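Local atomic coordinates of putative phosphinothricin acetyltransferase YwnH (Bacillus subtilis, PDB entry 1VHS), a protein that probably transfers an acetyl group from acetyl-CoA to phosphinothricin, which would inactivate the antibiotic phosphinothricin tripeptide and confer resistance to it. Residues S46-T49 / P53-V56; E71-R76 / T82-I87; R116-F121 / H136-W141. All blocks are in the same frame, centred on the assembly; numbering follows the deposited sequence.

Contact 1: S46-T49 / P53-V56; sequences SGHT and PLYV
H48 and P53 bring their backbones within 5.1 Å of each other, CA to CA, where the chain leaving helix 42-46 doubles back to enter strand 54-58 of the GNAT sheet. Across this short loop the main side-chain contact is a CH-pi one: CB of L54 lies over one face of the H48 imidazole, 3.8 Å from the ring centroid and only 9° off its normal. The H48 ring reaches that position because CG is anti to the carbonyl carbon (chi1 -67°), which swings it across the start of the strand. Its CD2 also meets the peptide that joins P53 to L54, the first residue of the strand, approaching P53 C at 3.6 Å.

The rotation of the imidazole is fixed through both nitrogens. ND1 donates to the carbonyl O of F45, at the end of the preceding helix, and NE2 is hydrogen-bonded to OG of S69 on the neighbouring strand 64-72, while W44 meets the ring edge-to-face. The histidine thus ties helix, loop and sheet together, a clear example of one polar aromatic group doing apolar and polar work at once. L54 also packs on W67 and S69 of strand 64-72. T49 turns its hydroxyl to the backbone N of R52 within the loop, and its carbonyl O rests 3.2 Å from P53 N, a proline nitrogen without a hydrogen to give.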
loop_
_atom_site.group_PDB
_atom_site.type_symbol
_atom_site.label_atom_id
_atom_site.label_comp_id
_atom_site.label_asym_id
_atom_site.label_seq_id
_atom_site.Cartn_x
_atom_site.Cartn_y
_atom_site.Cartn_z
ATOM N N SER A 46 -6.841 4.155 12.757
ATOM C CA SER A 46 -6.603 3.731 14.133
ATOM C C SER A 46 -6.464 2.217 14.246
ATOM O O SER A 46 -6.045 1.701 15.280
ATOM C CB SER A 46 -7.742 4.213 15.038
ATOM O OG SER A 46 -7.797 5.628 15.068
ATOM N N GLY A 47 -6.811 1.513 13.176
ATOM C CA GLY A 47 -6.719 0.063 13.184
ATOM C C GLY A 47 -5.299 -0.476 13.135
ATOM O O GLY A 47 -5.082 -1.667 13.349
ATOM N N HIS A 48 -4.325 0.383 12.848
ATOM C CA HIS A 48 -2.942 -0.069 12.791
ATOM C C HIS A 48 -2.387 -0.297 14.188
ATOM O O HIS A 48 -2.840 0.314 15.156
ATOM C CB HIS A 48 -2.071 0.932 12.032
ATOM C CG HIS A 48 -2.403 1.024 10.577
ATOM N ND1 HIS A 48 -3.449 1.785 10.101
ATOM C CD2 HIS A 48 -1.868 0.401 9.500
ATOM C CE1 HIS A 48 -3.546 1.625 8.792
ATOM N NE2 HIS A 48 -2.599 0.791 8.403
ATOM N N THR A 49 -1.405 -1.185 14.287
ATOM C CA THR A 49 -0.801 -1.522 15.567
ATOM C C THR A 49 0.708 -1.406 15.512
ATOM O O THR A 49 1.283 -1.042 14.485
ATOM C CB THR A 49 -1.142 -2.960 15.972
ATOM O OG1 THR A 49 -0.633 -3.862 14.982
ATOM C CG2 THR A 49 -2.649 -3.139 16.081
ATOM N N PRO A 53 2.000 -1.458 11.407
ATOM C CA PRO A 53 1.897 -0.005 11.322
ATOM C C PRO A 53 1.699 0.679 9.987
ATOM O O PRO A 53 1.742 0.070 8.915
ATOM C CB PRO A 53 3.181 0.454 11.994
ATOM C CG PRO A 53 4.168 -0.570 11.512
ATOM C CD PRO A 53 3.410 -1.888 11.481
ATOM N N LEU A 54 1.464 1.979 10.100
ATOM C CA LEU A 54 1.297 2.863 8.970
ATOM C C LEU A 54 2.468 3.825 9.079
ATOM O O LEU A 54 2.654 4.466 10.117
ATOM C CB LEU A 54 -0.016 3.641 9.076
ATOM C CG LEU A 54 -0.229 4.691 7.983
ATOM C CD1 LEU A 54 -0.278 3.998 6.625
ATOM C CD2 LEU A 54 -1.526 5.455 8.241
ATOM N N TYR A 55 3.278 3.894 8.030
ATOM C CA TYR A 55 4.415 4.803 8.005
ATOM C C TYR A 55 4.168 5.875 6.961
ATOM O O TYR A 55 3.554 5.612 5.933
ATOM C CB TYR A 55 5.702 4.079 7.616
ATOM C CG TYR A 55 6.158 3.022 8.585
ATOM C CD1 TYR A 55 5.698 1.710 8.480
ATOM C CD2 TYR A 55 7.047 3.329 9.611
ATOM C CE1 TYR A 55 6.113 0.730 9.369
ATOM C CE2 TYR A 55 7.468 2.351 10.513
ATOM C CZ TYR A 55 6.997 1.057 10.386
ATOM O OH TYR A 55 7.388 0.091 11.284
ATOM N N VAL A 56 4.643 7.084 7.223
ATOM C CA VAL A 56 4.503 8.144 6.244
ATOM C C VAL A 56 5.909 8.550 5.835
ATOM O O VAL A 56 6.863 8.382 6.601
ATOM C CB VAL A 56 3.734 9.372 6.797
ATOM C CG1 VAL A 56 2.270 9.011 7.016
ATOM C CG2 VAL A 56 4.358 9.847 8.099
#

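Contact 2: E71-R76 / T82-I87; sequences ETFYGR and TAEVSI
E71 and E84 face each other as a hydrogen-bonded pair of the antiparallel hairpin made by strands 64-72 and 82-89, at the middle of the GNAT sheet. E71 N gives its hydrogen to E84 O at 2.9 Å, and E84 N returns one to E71 O at 2.8 Å, the second bond being nearly straight at 172° and lying in the carbonyl plane. T72 and A83 follow as a non-hydrogen-bonded pair. The ladder then gives way at the end next to the connecting loop, where water 2 lies between F73 N and T82 O in place of a direct bond; its 2.8 Å bond to T82 O is one of several it could make, and its F73 N distance is doubtfully short.

Side chains close the same gap apolarly, CB of F73 touching CG2 of T82 at 4.0 Å. With CG anti to the backbone N (chi1 172°), the F73 ring lies beside the E84 carboxylate, the planes 78° apart and OE2 3.5 Å from CD1; since E84 has two conformers, this is only one of its states.

Further out, Y79 meets the F73 ring, and an inverse gamma turn centred on G75 bends the chain away. Toward I87, a predicted acetyl-CoA-binding residue, the contact becomes polar and water-mediated. Water 1 joins E71 to one deposited conformer of S86, lying 3.1 Å from S86 OG. The E71 carboxylate is positioned by S69 OG and W44 NE1, both hydrogen-bonded to the same OE2 that accepts from water 1 at 2.8 Å.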
loop_
_atom_site.group_PDB
_atom_site.type_symbol
_atom_site.label_atom_id
_atom_site.label_comp_id
_atom_site.label_asym_id
_atom_site.label_seq_id
_atom_site.Cartn_x
_atom_site.Cartn_y
_atom_site.Cartn_z
ATOM N N GLU A 71 -1.089 -4.361 6.809
ATOM C CA GLU A 71 -2.398 -4.749 7.316
ATOM C C GLU A 71 -2.509 -6.247 7.477
ATOM O O GLU A 71 -1.817 -7.005 6.799
ATOM C CB GLU A 71 -3.481 -4.226 6.374
ATOM C CG GLU A 71 -3.575 -2.703 6.370
ATOM C CD GLU A 71 -4.393 -2.163 5.219
ATOM O OE1 GLU A 71 -5.511 -2.672 4.991
ATOM O OE2 GLU A 71 -3.919 -1.219 4.548
ATOM N N THR A 72 -3.369 -6.672 8.398
ATOM C CA THR A 72 -3.574 -8.093 8.645
ATOM C C THR A 72 -4.263 -8.713 7.444
ATOM O O THR A 72 -5.006 -8.037 6.727
ATOM C CB THR A 72 -4.468 -8.325 9.875
ATOM O OG1 THR A 72 -5.757 -7.744 9.643
ATOM C CG2 THR A 72 -3.852 -7.698 11.104
ATOM N N PHE A 73 -4.012 -9.997 7.215
ATOM C CA PHE A 73 -4.649 -10.690 6.104
ATOM C C PHE A 73 -6.008 -11.174 6.589
ATOM O O PHE A 73 -7.035 -10.916 5.963
ATOM C CB PHE A 73 -3.809 -11.888 5.656
ATOM C CG PHE A 73 -4.497 -12.759 4.645
ATOM C CD1 PHE A 73 -4.787 -12.277 3.375
ATOM C CD2 PHE A 73 -4.885 -14.054 4.977
ATOM C CE1 PHE A 73 -5.458 -13.075 2.444
ATOM C CE2 PHE A 73 -5.554 -14.859 4.058
ATOM C CZ PHE A 73 -5.842 -14.368 2.789
ATOM N N TYR A 74 -5.996 -11.877 7.717
ATOM C CA TYR A 74 -7.217 -12.397 8.315
ATOM C C TYR A 74 -7.072 -12.391 9.832
ATOM O O TYR A 74 -6.066 -12.865 10.369
ATOM C CB TYR A 74 -7.486 -13.823 7.829
ATOM C CG TYR A 74 -8.866 -14.334 8.185
ATOM C CD1 TYR A 74 -10.007 -13.769 7.616
ATOM C CD2 TYR A 74 -9.033 -15.372 9.101
ATOM C CE1 TYR A 74 -11.282 -14.224 7.950
ATOM C CE2 TYR A 74 -10.303 -15.834 9.444
ATOM C CZ TYR A 74 -11.422 -15.254 8.864
ATOM O OH TYR A 74 -12.680 -15.701 9.202
ATOM N N GLY A 75 -8.079 -11.853 10.514
ATOM C CA GLY A 75 -8.053 -11.786 11.965
ATOM C C GLY A 75 -8.130 -13.147 12.631
ATOM O O GLY A 75 -9.065 -13.436 13.375
ATOM N N ARG A 76 -7.134 -13.980 12.362
ATOM C CA ARG A 76 -7.060 -15.318 12.927
ATOM C C ARG A 76 -5.591 -15.607 13.199
ATOM O O ARG A 76 -4.729 -15.316 12.370
ATOM C CB ARG A 76 -7.631 -16.337 11.936
ATOM C CG ARG A 76 -7.501 -17.791 12.357
ATOM C CD ARG A 76 -8.034 -18.707 11.262
ATOM N NE ARG A 76 -7.695 -20.110 11.486
ATOM C CZ ARG A 76 -7.994 -21.094 10.643
ATOM N NH1 ARG A 76 -8.641 -20.830 9.516
ATOM N NH2 ARG A 76 -7.642 -22.340 10.924
ATOM N N THR A 82 1.295 -13.473 8.300
ATOM C CA THR A 82 0.983 -13.081 6.932
ATOM C C THR A 82 0.343 -11.702 6.943
ATOM O O THR A 82 -0.612 -11.450 7.679
ATOM C CB THR A 82 0.036 -14.117 6.273
ATOM O OG1 THR A 82 0.703 -15.385 6.210
ATOM C CG2 THR A 82 -0.342 -13.686 4.867
ATOM N N ALA A 83 0.878 -10.801 6.132
ATOM C CA ALA A 83 0.351 -9.450 6.072
ATOM C C ALA A 83 0.306 -8.894 4.668
ATOM O O ALA A 83 0.923 -9.421 3.747
ATOM C CB ALA A 83 1.191 -8.522 6.964
ATOM N N GLU A 84 -0.434 -7.806 4.517
ATOM C CA GLU A 84 -0.545 -7.135 3.242
ATOM C C GLU A 84 0.226 -5.832 3.348
ATOM O O GLU A 84 0.282 -5.225 4.417
ATOM C CB GLU A 84 -2.012 -6.830 2.929
ATOM C CG GLU A 84 -2.861 -8.067 2.688
ATOM C CD GLU A 84 -4.322 -7.854 3.034
ATOM O OE1 GLU A 84 -4.880 -6.798 2.665
ATOM O OE2 GLU A 84 -4.914 -8.753 3.669
ATOM N N VAL A 85 0.858 -5.425 2.256
ATOM C CA VAL A 85 1.559 -4.152 2.243
ATOM C C VAL A 85 0.904 -3.300 1.162
ATOM O O VAL A 85 0.682 -3.765 0.039
ATOM C CB VAL A 85 3.076 -4.301 1.952
ATOM C CG1 VAL A 85 3.310 -4.955 0.590
ATOM C CG2 VAL A 85 3.737 -2.919 2.000
ATOM N N SER A 86 0.558 -2.065 1.521
ATOM C CA SER A 86 -0.071 -1.130 0.599
ATOM C C SER A 86 0.786 0.132 0.545
ATOM O O SER A 86 1.185 0.661 1.579
ATOM C CB SER A 86 -1.488 -0.782 1.077
ATOM O OG SER A 86 -1.458 -0.146 2.339
ATOM N N ILE A 87 1.078 0.601 -0.663
ATOM C CA ILE A 87 1.890 1.789 -0.837
ATOM C C ILE A 87 1.204 2.802 -1.745
ATOM O O ILE A 87 0.845 2.487 -2.880
ATOM C CB ILE A 87 3.263 1.421 -1.442
ATOM C CG1 ILE A 87 3.973 0.426 -0.522
ATOM C CG2 ILE A 87 4.107 2.680 -1.649
ATOM C CD1 ILE A 87 5.293 -0.102 -1.064
HETATM O O HOH W 1 -4.511 0.398 2.380
HETATM O O HOH W 2 -3.127 -11.623 8.936
#

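Contact 3: R116-F121 / H136-W141; sequences RSLMAF and HGFAEW
Selenomethionine M119 meets W141 in a Met-aromatic contact made at the edge of the indole and not over its face: SE lies 5.0 Å from the centroid of the six-membered ring and 76° off the ring normal. The two side chains cross at about a right angle. Within this pair the closest touch is made by CG of M119, the methylene before the selenium, 3.5 Å from CZ3 of W141. A bend at the end of the chain (chi3 -78°) then turns the terminal methyl aside, and it is SE that rests beside CE3, at 3.9 Å. S117, two residues earlier and on the same side of the strand, brings its CB to the edge of the indole near the ring plane, so the tryptophan spans two successive side chains of this side.

L118 points to the opposite side of the strand and meets a different aromatic residue. F138 directs its ring toward the strand, with CE2 3.4 Å from the carbonyl O of L118 in an oblique approach, while its CZ packs at 4.2 Å on CD2 of L118. The alternation of side chains along strand 117-123 is thus matched by F138 on the L118 side and W141, three positions further on, on the M119 side.

The backbones themselves stay apart, 8.2 Å between the CA atoms of M119 and F138, because strand 153-163 runs between strands 117-123 and 139-150 in the sheet, the strand order expected of a GNAT fold. R162 of that intervening strand touches F138, and K158 forms a salt bridge with E140. On its helical side F138 meets F133 of helix 127-135 edge-to-face and packs on L107 of helix 98-109, wedged between the two helices and the sheet.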
loop_
_atom_site.group_PDB
_atom_site.type_symbol
_atom_site.label_atom_id
_atom_site.label_comp_id
_atom_site.label_asym_id
_atom_site.label_seq_id
_atom_site.Cartn_x
_atom_site.Cartn_y
_atom_site.Cartn_z
ATOM N N ARG A 116 6.183 -13.110 7.848
ATOM C CA ARG A 116 6.833 -14.158 7.064
ATOM C C ARG A 116 6.393 -14.119 5.604
ATOM O O ARG A 116 7.201 -14.316 4.695
ATOM C CB ARG A 116 6.520 -15.537 7.652
ATOM C CG ARG A 116 7.028 -16.693 6.803
ATOM C CD ARG A 116 6.974 -18.012 7.560
ATOM N NE ARG A 116 5.634 -18.321 8.051
ATOM C CZ ARG A 116 5.353 -19.352 8.842
ATOM N NH1 ARG A 116 4.108 -19.564 9.247
ATOM N NH2 ARG A 116 6.323 -20.169 9.233
ATOM N N SER A 117 5.109 -13.867 5.379
ATOM C CA SER A 117 4.565 -13.798 4.020
ATOM C C SER A 117 3.934 -12.432 3.822
ATOM O O SER A 117 3.052 -12.030 4.577
ATOM C CB SER A 117 3.509 -14.892 3.801
ATOM O OG SER A 117 4.057 -16.181 4.047
ATOM N N LEU A 118 4.392 -11.718 2.804
ATOM C CA LEU A 118 3.877 -10.389 2.525
ATOM C C LEU A 118 3.184 -10.397 1.168
ATOM O O LEU A 118 3.745 -10.864 0.193
ATOM C CB LEU A 118 5.036 -9.387 2.537
ATOM C CG LEU A 118 4.713 -7.896 2.539
ATOM C CD1 LEU A 118 3.861 -7.560 3.755
ATOM C CD2 LEU A 118 6.018 -7.092 2.550
HETATM N N MSE A 119 1.955 -9.894 1.117
HETATM C CA MSE A 119 1.197 -9.849 -0.127
HETATM C C MSE A 119 0.831 -8.421 -0.529
HETATM O O MSE A 119 0.690 -7.537 0.320
HETATM C CB MSE A 119 -0.093 -10.671 0.008
HETATM C CG MSE A 119 0.124 -12.173 0.020
HETATM SE SE MSE A 119 -1.565 -13.132 0.186
HETATM C CE MSE A 119 -1.799 -12.858 2.023
ATOM N N ALA A 120 0.672 -8.213 -1.833
ATOM C CA ALA A 120 0.307 -6.916 -2.379
ATOM C C ALA A 120 -0.841 -7.108 -3.361
ATOM O O ALA A 120 -0.812 -8.024 -4.181
ATOM C CB ALA A 120 1.509 -6.285 -3.100
ATOM N N PHE A 121 -1.852 -6.250 -3.266
ATOM C CA PHE A 121 -3.019 -6.317 -4.146
ATOM C C PHE A 121 -2.881 -5.216 -5.183
ATOM O O PHE A 121 -2.983 -4.028 -4.865
ATOM C CB PHE A 121 -4.304 -6.127 -3.330
ATOM C CG PHE A 121 -4.607 -7.272 -2.402
ATOM C CD1 PHE A 121 -3.675 -7.687 -1.456
ATOM C CD2 PHE A 121 -5.824 -7.945 -2.481
ATOM C CE1 PHE A 121 -3.947 -8.757 -0.603
ATOM C CE2 PHE A 121 -6.108 -9.017 -1.631
ATOM C CZ PHE A 121 -5.164 -9.422 -0.690
ATOM N N HIS A 136 11.498 -7.381 -6.957
ATOM C CA HIS A 136 11.823 -7.552 -5.549
ATOM C C HIS A 136 11.371 -8.860 -4.899
ATOM O O HIS A 136 11.054 -8.898 -3.710
ATOM C CB HIS A 136 11.313 -6.356 -4.739
ATOM C CG HIS A 136 12.106 -5.102 -4.953
ATOM N ND1 HIS A 136 11.788 -4.167 -5.915
ATOM C CD2 HIS A 136 13.211 -4.633 -4.326
ATOM C CE1 HIS A 136 12.660 -3.175 -5.870
ATOM N NE2 HIS A 136 13.535 -3.434 -4.915
ATOM N N GLY A 137 11.331 -9.929 -5.686
ATOM C CA GLY A 137 10.988 -11.230 -5.140
ATOM C C GLY A 137 9.532 -11.650 -5.091
ATOM O O GLY A 137 9.229 -12.766 -4.664
ATOM N N PHE A 138 8.631 -10.774 -5.511
ATOM C CA PHE A 138 7.218 -11.125 -5.498
ATOM C C PHE A 138 6.860 -11.931 -6.738
ATOM O O PHE A 138 7.422 -11.713 -7.811
ATOM C CB PHE A 138 6.346 -9.871 -5.437
ATOM C CG PHE A 138 6.351 -9.191 -4.102
ATOM C CD1 PHE A 138 7.444 -8.426 -3.699
ATOM C CD2 PHE A 138 5.262 -9.319 -3.239
ATOM C CE1 PHE A 138 7.449 -7.796 -2.451
ATOM C CE2 PHE A 138 5.259 -8.694 -1.996
ATOM C CZ PHE A 138 6.358 -7.928 -1.600
ATOM N N ALA A 139 5.936 -12.874 -6.570
ATOM C CA ALA A 139 5.448 -13.715 -7.662
ATOM C C ALA A 139 3.925 -13.601 -7.674
ATOM O O ALA A 139 3.310 -13.345 -6.638
ATOM C CB ALA A 139 5.851 -15.161 -7.427
ATOM N N GLU A 140 3.311 -13.796 -8.835
ATOM C CA GLU A 140 1.856 -13.719 -8.910
ATOM C C GLU A 140 1.257 -14.956 -8.239
ATOM O O GLU A 140 1.479 -16.087 -8.674
ATOM C CB GLU A 140 1.399 -13.640 -10.369
ATOM C CG GLU A 140 -0.107 -13.453 -10.536
ATOM C CD GLU A 140 -0.534 -13.423 -11.994
ATOM O OE1 GLU A 140 0.083 -12.674 -12.782
ATOM O OE2 GLU A 140 -1.489 -14.147 -12.347
ATOM N N TRP A 141 0.504 -14.744 -7.167
ATOM C CA TRP A 141 -0.109 -15.851 -6.452
ATOM C C TRP A 141 -1.573 -16.007 -6.848
ATOM O O TRP A 141 -2.193 -17.035 -6.572
ATOM C CB TRP A 141 -0.028 -15.622 -4.947
ATOM C CG TRP A 141 1.327 -15.834 -4.338
ATOM C CD1 TRP A 141 2.479 -16.218 -4.974
ATOM C CD2 TRP A 141 1.660 -15.682 -2.957
ATOM N NE1 TRP A 141 3.511 -16.315 -4.063
ATOM C CE2 TRP A 141 3.034 -15.992 -2.819
ATOM C CE3 TRP A 141 0.930 -15.313 -1.819
ATOM C CZ2 TRP A 141 3.690 -15.944 -1.585
ATOM C CZ3 TRP A 141 1.585 -15.264 -0.591
ATOM C CH2 TRP A 141 2.955 -15.579 -0.488
#

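How the contacts relate
The three contacts lie on one sheet but differ in burial. Contact 1 is partly buried, in a loop entering strand 54-58; contact 2 is largely a surface contact on the hairpin of strands 64-72 and 82-89; contact 3, reaching the edge strand 139-150, is mostly buried although W141 is exposed. Their chemistry differs too: face packing on an imidazole, a backbone ladder with waters and carboxylates, then aromatic packing. Contacts 1 and 2 touch through H48 and E71. Contacts 2 and 3 join through two probable hydrogen bonds between parallel neighbours, M119 N to A83 O and V85 N to M119 O, each 2.9 Å, and CE of M119 packs on T82 and F73. Contacts 1 and 3 do not touch.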